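Local coordinates for protein creatinine amidohydrolase (Nostoc punctiforme PCC 73102, PDB 3NO4) that probably hydrolyses carbon-nitrogen bonds in linear amides, as a metal-dependent member of the creatininase superfamily, at residues Pro80-Ala92 against Thr96-Val108. Numbering follows the deposited sequence.
Sequences PTINVGMALHHTA and TISLRPSTLIQVV
The long loop between strand 77-78 and helix 101-118 folds back on itself here, and V84 to T91 pack against T96 to P101 and L104 in a buried contact. L99 N donates to G85 O at 2.8 Å, with an N-H...O angle of 157°. A water joins the two arms beside this bond: it accepts from G85 N and donates to I97 O.

The S98 hydroxyl works both ways. OG lies anti to its own backbone N (chi1 -177°), which turns it to the backbone of A87. There it accepts from A87 N at 2.8 Å and donates to L99 O, approaching from above that carbonyl plane. Toward the closed end, near the 93-95 connection, T96 OG1 donates to H90 O at 2.8 Å, again from above the carbonyl plane.

Apolar groups fill in around these bonds. V84 crosses I97 at about a right angle, with CG1 3.9 Å from I97 CG2. L88 CD1 points at P101 CD, 3.6 Å away, and M86 CG, of a selenomethionine, packs on the same proline ring.

R100 sits at the N-cap position, and its NE makes a salt bridge to D110 of a neighbouring subunit. H90 stacks on H186. The contact shapes a strand-to-helix loop of the parallel-sheet creatininase fold, where T96 OG1 and H90 ND1 both bond Q49, next in sequence to the nickel ligand H50.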
ATOM      1  N   PRO A  80      25.744   0.685   3.080  1.00 22.72           N
ATOM      2  CA  PRO A  80      25.596  -0.679   3.582  1.00 22.28           C
ATOM      3  C   PRO A  80      24.900  -1.573   2.575  1.00 21.53           C
ATOM      4  O   PRO A  80      24.018  -1.099   1.846  1.00 20.36           O
ATOM      5  CB  PRO A  80      24.717  -0.501   4.824  1.00 22.58           C
ATOM      6  CG  PRO A  80      23.970   0.790   4.589  1.00 23.15           C
ATOM      7  CD  PRO A  80      24.924   1.642   3.844  1.00 22.88           C
ATOM      8  N   THR A  81      25.280  -2.853   2.574  1.00 20.96           N
ATOM      9  CA  THR A  81      24.816  -3.813   1.582  1.00 19.89           C
ATOM     10  C   THR A  81      23.307  -4.098   1.779  1.00 20.23           C
ATOM     11  O   THR A  81      22.822  -4.267   2.929  1.00 18.13           O
ATOM     12  CB  THR A  81      25.650  -5.115   1.629  1.00 21.38           C
ATOM     13  OG1 THR A  81      27.046  -4.803   1.457  1.00 22.36           O
ATOM     14  CG2 THR A  81      25.193  -6.116   0.564  1.00 16.95           C
ATOM     15  N   ILE A  82      22.579  -4.077   0.668  1.00 19.27           N
ATOM     16  CA  ILE A  82      21.163  -4.537   0.627  1.00 19.74           C
ATOM     17  C   ILE A  82      21.235  -6.043   0.418  1.00 19.57           C
ATOM     18  O   ILE A  82      21.522  -6.524  -0.693  1.00 20.52           O
ATOM     19  CB  ILE A  82      20.340  -3.827  -0.444  1.00 20.04           C
ATOM     20  CG1 ILE A  82      20.284  -2.314  -0.156  1.00 21.51           C
ATOM     21  CG2 ILE A  82      18.895  -4.423  -0.577  1.00 17.95           C
ATOM     22  CD1 ILE A  82      19.737  -1.486  -1.322  1.00 18.35           C
ATOM     23  N   ASN A  83      21.083  -6.755   1.534  1.00 19.94           N
ATOM     24  CA  ASN A  83      21.305  -8.201   1.638  1.00 20.94           C
ATOM     25  C   ASN A  83      20.160  -9.078   1.140  1.00 20.65           C
ATOM     26  O   ASN A  83      20.391 -10.232   0.787  1.00 20.54           O
ATOM     27  CB  ASN A  83      21.606  -8.590   3.099  1.00 20.76           C
ATOM     28  CG  ASN A  83      22.946  -8.123   3.545  1.00 23.22           C
ATOM     29  OD1 ASN A  83      23.951  -8.490   2.936  1.00 25.34           O
ATOM     30  ND2 ASN A  83      23.003  -7.369   4.643  1.00 22.64           N
ATOM     31  N   VAL A  84      18.933  -8.552   1.168  1.00 20.57           N
ATOM     32  CA  VAL A  84      17.740  -9.300   0.770  1.00 20.06           C
ATOM     33  C   VAL A  84      17.029  -8.474  -0.308  1.00 20.01           C
ATOM     34  O   VAL A  84      16.728  -7.302  -0.073  1.00 19.37           O
ATOM     35  CB  VAL A  84      16.853  -9.579   1.970  1.00 19.72           C
ATOM     36  CG1 VAL A  84      15.442 -10.118   1.577  1.00 18.86           C
ATOM     37  CG2 VAL A  84      17.563 -10.543   2.929  1.00 21.46           C
ATOM     38  N   GLY A  85      16.829  -9.084  -1.483  1.00 19.70           N
ATOM     39  CA  GLY A  85      16.151  -8.459  -2.609  1.00 19.68           C
ATOM     40  C   GLY A  85      14.971  -9.282  -3.110  1.00 19.48           C
ATOM     41  O   GLY A  85      14.216  -9.857  -2.315  1.00 19.68           O
HETATM   42  N   MSE A  86      14.809  -9.310  -4.422  1.00 19.03           N
HETATM   43  CA  MSE A  86      13.691  -9.957  -5.087  1.00 19.70           C
HETATM   44  C   MSE A  86      14.152 -11.329  -5.597  1.00 20.31           C
HETATM   45  O   MSE A  86      14.776 -11.475  -6.689  1.00 19.09           O
HETATM   46  CB  MSE A  86      13.124  -9.065  -6.210  1.00 19.29           C
HETATM   47  CG  MSE A  86      11.638  -9.279  -6.416  1.00 20.66           C
HETATM   48 SE   MSE A  86      11.194 -11.064  -7.008  0.75 16.92          SE
HETATM   49  CE  MSE A  86      12.256 -11.219  -8.638  1.00 23.25           C
ATOM     50  N   ALA A  87      13.856 -12.325  -4.752  1.00 20.62           N
ATOM     51  CA  ALA A  87      14.268 -13.713  -4.950  1.00 20.49           C
ATOM     52  C   ALA A  87      13.060 -14.650  -4.752  1.00 20.00           C
ATOM     53  O   ALA A  87      13.206 -15.749  -4.224  1.00 21.36           O
ATOM     54  CB  ALA A  87      15.408 -14.046  -3.976  1.00 19.88           C
ATOM     55  N   LEU A  88      11.890 -14.237  -5.239  1.00 18.43           N
ATOM     56  CA  LEU A  88      10.630 -14.940  -4.955  1.00 19.00           C
ATOM     57  C   LEU A  88      10.636 -16.374  -5.516  1.00 20.35           C
ATOM     58  O   LEU A  88      10.145 -17.319  -4.860  1.00 20.38           O
ATOM     59  CB  LEU A  88       9.404 -14.147  -5.441  1.00 19.05           C
ATOM     60  CG  LEU A  88       8.945 -12.942  -4.574  1.00 19.43           C
ATOM     61  CD1 LEU A  88       7.762 -12.164  -5.209  1.00 17.80           C
ATOM     62  CD2 LEU A  88       8.565 -13.314  -3.153  1.00 17.86           C
ATOM     63  N   HIS A  89      11.237 -16.519  -6.704  1.00 19.47           N
ATOM     64  CA  HIS A  89      11.346 -17.798  -7.383  1.00 20.92           C
ATOM     65  C   HIS A  89      12.255 -18.852  -6.717  1.00 21.41           C
ATOM     66  O   HIS A  89      12.209 -20.024  -7.119  1.00 23.04           O
ATOM     67  CB  HIS A  89      11.671 -17.616  -8.897  1.00 20.95           C
ATOM     68  CG  HIS A  89      12.869 -16.774  -9.173  1.00 23.06           C
ATOM     69  ND1 HIS A  89      12.829 -15.394  -9.164  1.00 25.64           N
ATOM     70  CD2 HIS A  89      14.148 -17.115  -9.477  1.00 25.33           C
ATOM     71  CE1 HIS A  89      14.044 -14.925  -9.395  1.00 27.66           C
ATOM     72  NE2 HIS A  89      14.857 -15.948  -9.607  1.00 24.99           N
ATOM     73  N   HIS A  90      13.066 -18.454  -5.731  1.00 20.18           N
ATOM     74  CA  HIS A  90      13.939 -19.367  -4.970  1.00 19.95           C
ATOM     75  C   HIS A  90      13.380 -19.790  -3.600  1.00 20.16           C
ATOM     76  O   HIS A  90      14.072 -20.488  -2.833  1.00 19.37           O
ATOM     77  CB  HIS A  90      15.305 -18.714  -4.752  1.00 20.08           C
ATOM     78  CG  HIS A  90      16.044 -18.439  -6.016  1.00 21.14           C
ATOM     79  ND1 HIS A  90      16.550 -19.443  -6.811  1.00 22.10           N
ATOM     80  CD2 HIS A  90      16.323 -17.272  -6.649  1.00 22.39           C
ATOM     81  CE1 HIS A  90      17.151 -18.901  -7.856  1.00 23.11           C
ATOM     82  NE2 HIS A  90      17.017 -17.587  -7.789  1.00 20.09           N
ATOM     83  N   THR A  91      12.139 -19.419  -3.291  1.00 19.81           N
ATOM     84  CA  THR A  91      11.574 -19.643  -1.945  1.00 20.62           C
ATOM     85  C   THR A  91      11.155 -21.111  -1.636  1.00 21.95           C
ATOM     86  O   THR A  91      10.865 -21.421  -0.490  1.00 22.53           O
ATOM     87  CB  THR A  91      10.405 -18.676  -1.631  1.00 21.05           C
ATOM     88  OG1 THR A  91       9.316 -18.918  -2.516  1.00 17.84           O
ATOM     89  CG2 THR A  91      10.856 -17.230  -1.808  1.00 20.75           C
ATOM     90  N   ALA A  92      11.182 -22.019  -2.613  1.00 21.66           N
ATOM     91  CA  ALA A  92      10.921 -23.430  -2.347  1.00 22.21           C
ATOM     92  C   ALA A  92      12.158 -24.151  -1.806  1.00 22.69           C
ATOM     93  O   ALA A  92      12.057 -25.336  -1.465  1.00 22.74           O
ATOM     94  CB  ALA A  92      10.371 -24.139  -3.589  1.00 22.37           C
ATOM     95  N   THR A  96      16.292 -19.289   1.699  1.00 19.09           N
ATOM     96  CA  THR A  96      16.026 -18.154   0.834  1.00 19.04           C
ATOM     97  C   THR A  96      15.189 -17.138   1.642  1.00 18.69           C
ATOM     98  O   THR A  96      14.267 -17.521   2.399  1.00 18.16           O
ATOM     99  CB  THR A  96      15.262 -18.577  -0.432  1.00 19.92           C
ATOM    100  OG1 THR A  96      16.099 -19.459  -1.181  1.00 17.84           O
ATOM    101  CG2 THR A  96      14.779 -17.360  -1.287  1.00 17.43           C
ATOM    102  N   ILE A  97      15.567 -15.873   1.522  1.00 18.75           N
ATOM    103  CA  ILE A  97      14.764 -14.745   2.029  1.00 19.02           C
ATOM    104  C   ILE A  97      14.502 -13.817   0.837  1.00 18.85           C
ATOM    105  O   ILE A  97      15.417 -13.523   0.059  1.00 17.50           O
ATOM    106  CB  ILE A  97      15.475 -13.951   3.179  1.00 18.19           C
ATOM    107  CG1 ILE A  97      16.195 -14.853   4.184  1.00 16.73           C
ATOM    108  CG2 ILE A  97      14.443 -13.045   3.877  1.00 17.64           C
ATOM    109  CD1 ILE A  97      17.022 -14.061   5.276  1.00 16.91           C
ATOM    110  N   SER A  98      13.251 -13.384   0.665  1.00 19.27           N
ATOM    111  CA  SER A  98      12.899 -12.465  -0.429  1.00 18.84           C
ATOM    112  C   SER A  98      11.929 -11.401   0.056  1.00 18.92           C
ATOM    113  O   SER A  98      11.050 -11.693   0.871  1.00 18.69           O
ATOM    114  CB  SER A  98      12.218 -13.201  -1.568  1.00 19.98           C
ATOM    115  OG  SER A  98      11.912 -12.349  -2.676  1.00 18.12           O
ATOM    116  N   LEU A  99      12.094 -10.207  -0.485  1.00 18.31           N
ATOM    117  CA  LEU A  99      11.047  -9.182  -0.466  1.00 18.15           C
ATOM    118  C   LEU A  99      10.129  -9.383  -1.651  1.00 18.38           C
ATOM    119  O   LEU A  99      10.530  -9.997  -2.681  1.00 16.98           O
ATOM    120  CB  LEU A  99      11.665  -7.775  -0.543  1.00 18.76           C
ATOM    121  CG  LEU A  99      12.702  -7.391   0.502  1.00 17.82           C
ATOM    122  CD1 LEU A  99      13.237  -5.979   0.271  1.00 15.26           C
ATOM    123  CD2 LEU A  99      12.141  -7.475   1.964  1.00 17.17           C
ATOM    124  N   ARG A 100       8.898  -8.855  -1.531  1.00 18.18           N
ATOM    125  CA  ARG A 100       8.068  -8.632  -2.693  1.00 18.66           C
ATOM    126  C   ARG A 100       8.667  -7.475  -3.471  1.00 18.27           C
ATOM    127  O   ARG A 100       9.245  -6.588  -2.860  1.00 17.37           O
ATOM    128  CB  ARG A 100       6.651  -8.263  -2.320  1.00 20.13           C
ATOM    129  CG  ARG A 100       5.879  -9.423  -1.803  1.00 21.39           C
ATOM    130  CD  ARG A 100       4.624  -8.967  -1.127  1.00 26.95           C
ATOM    131  NE  ARG A 100       4.953  -8.503   0.240  1.00 29.48           N
ATOM    132  CZ  ARG A 100       4.303  -7.565   0.938  1.00 31.96           C
ATOM    133  NH1 ARG A 100       3.220  -6.947   0.443  1.00 33.08           N
ATOM    134  NH2 ARG A 100       4.719  -7.265   2.180  1.00 27.86           N
ATOM    135  N   PRO A 101       8.528  -7.474  -4.815  1.00 17.38           N
ATOM    136  CA  PRO A 101       8.870  -6.293  -5.596  1.00 17.63           C
ATOM    137  C   PRO A 101       8.319  -5.004  -4.995  1.00 18.15           C
ATOM    138  O   PRO A 101       9.080  -4.040  -4.858  1.00 17.58           O
ATOM    139  CB  PRO A 101       8.257  -6.587  -6.974  1.00 17.73           C
ATOM    140  CG  PRO A 101       8.263  -8.028  -7.073  1.00 16.03           C
ATOM    141  CD  PRO A 101       8.162  -8.591  -5.692  1.00 17.93           C
ATOM    142  N   SER A 102       7.035  -5.005  -4.602  1.00 17.71           N
ATOM    143  CA  SER A 102       6.413  -3.782  -4.080  1.00 18.84           C
ATOM    144  C   SER A 102       7.140  -3.307  -2.807  1.00 18.32           C
ATOM    145  O   SER A 102       7.324  -2.102  -2.608  1.00 19.10           O
ATOM    146  CB  SER A 102       4.915  -3.958  -3.801  1.00 18.24           C
ATOM    147  OG  SER A 102       4.664  -5.050  -2.945  1.00 22.05           O
ATOM    148  N   THR A 103       7.549  -4.251  -1.966  1.00 18.19           N
ATOM    149  CA  THR A 103       8.337  -3.928  -0.753  1.00 16.83           C
ATOM    150  C   THR A 103       9.731  -3.361  -1.121  1.00 16.54           C
ATOM    151  O   THR A 103      10.148  -2.366  -0.551  1.00 17.53           O
ATOM    152  CB  THR A 103       8.545  -5.130   0.149  1.00 16.36           C
ATOM    153  OG1 THR A 103       7.286  -5.763   0.403  1.00 16.71           O
ATOM    154  CG2 THR A 103       9.270  -4.708   1.467  1.00 14.53           C
ATOM    155  N   LEU A 104      10.417  -3.980  -2.064  1.00 16.13           N
ATOM    156  CA  LEU A 104      11.742  -3.477  -2.489  1.00 15.84           C
ATOM    157  C   LEU A 104      11.668  -2.067  -3.109  1.00 15.72           C
ATOM    158  O   LEU A 104      12.586  -1.237  -2.934  1.00 16.59           O
ATOM    159  CB  LEU A 104      12.461  -4.443  -3.420  1.00 15.48           C
ATOM    160  CG  LEU A 104      13.868  -4.052  -3.883  1.00 15.47           C
ATOM    161  CD1 LEU A 104      14.762  -3.834  -2.635  1.00 11.73           C
ATOM    162  CD2 LEU A 104      14.489  -5.094  -4.814  1.00 15.93           C
ATOM    163  N   ILE A 105      10.613  -1.800  -3.865  1.00 16.61           N
ATOM    164  CA  ILE A 105      10.419  -0.460  -4.450  1.00 16.79           C
ATOM    165  C   ILE A 105      10.328   0.593  -3.282  1.00 17.29           C
ATOM    166  O   ILE A 105      10.930   1.654  -3.346  1.00 16.83           O
ATOM    167  CB  ILE A 105       9.159  -0.441  -5.340  1.00 17.28           C
ATOM    168  CG1 ILE A 105       9.383  -1.228  -6.624  1.00 16.99           C
ATOM    169  CG2 ILE A 105       8.623   1.004  -5.603  1.00 14.67           C
ATOM    170  CD1 ILE A 105       8.088  -1.380  -7.406  1.00 17.34           C
ATOM    171  N   GLN A 106       9.579   0.276  -2.240  1.00 17.82           N
ATOM    172  CA  GLN A 106       9.469   1.197  -1.079  1.00 18.63           C
ATOM    173  C   GLN A 106      10.768   1.365  -0.284  1.00 18.35           C
ATOM    174  O   GLN A 106      11.080   2.472   0.147  1.00 19.11           O
ATOM    175  CB  GLN A 106       8.285   0.835  -0.209  1.00 19.00           C
ATOM    176  CG  GLN A 106       6.911   0.960  -0.980  1.00 21.53           C
ATOM    177  CD  GLN A 106       6.609   2.369  -1.693  1.00 27.26           C
ATOM    178  OE1 GLN A 106       6.755   3.459  -1.048  1.00 28.53           O
ATOM    179  NE2 GLN A 106       6.128   2.334  -3.003  1.00 25.78           N
ATOM    180  N   VAL A 107      11.532   0.292  -0.154  1.00 18.38           N
ATOM    181  CA  VAL A 107      12.835   0.336   0.440  1.00 18.15           C
ATOM    182  C   VAL A 107      13.748   1.276  -0.350  1.00 18.53           C
ATOM    183  O   VAL A 107      14.319   2.188   0.248  1.00 16.31           O
ATOM    184  CB  VAL A 107      13.468  -1.084   0.616  1.00 18.41           C
ATOM    185  CG1 VAL A 107      14.978  -1.016   0.952  1.00 16.60           C
ATOM    186  CG2 VAL A 107      12.668  -1.878   1.675  1.00 16.99           C
ATOM    187  N   VAL A 108      13.847   1.077  -1.681  1.00 18.36           N
ATOM    188  CA  VAL A 108      14.690   1.930  -2.529  1.00 17.55           C
ATOM    189  C   VAL A 108      14.221   3.407  -2.475  1.00 18.22           C
ATOM    190  O   VAL A 108      15.028   4.340  -2.350  1.00 18.60           O
ATOM    191  CB  VAL A 108      14.752   1.436  -3.996  1.00 16.84           C
ATOM    192  CG1 VAL A 108      15.435   2.480  -4.901  1.00 15.05           C
ATOM    193  CG2 VAL A 108      15.488   0.072  -4.052  1.00 15.42           C
TER
HETATM  194  O   HOH W   1      17.075 -11.976  -1.398  1.00 18.90           O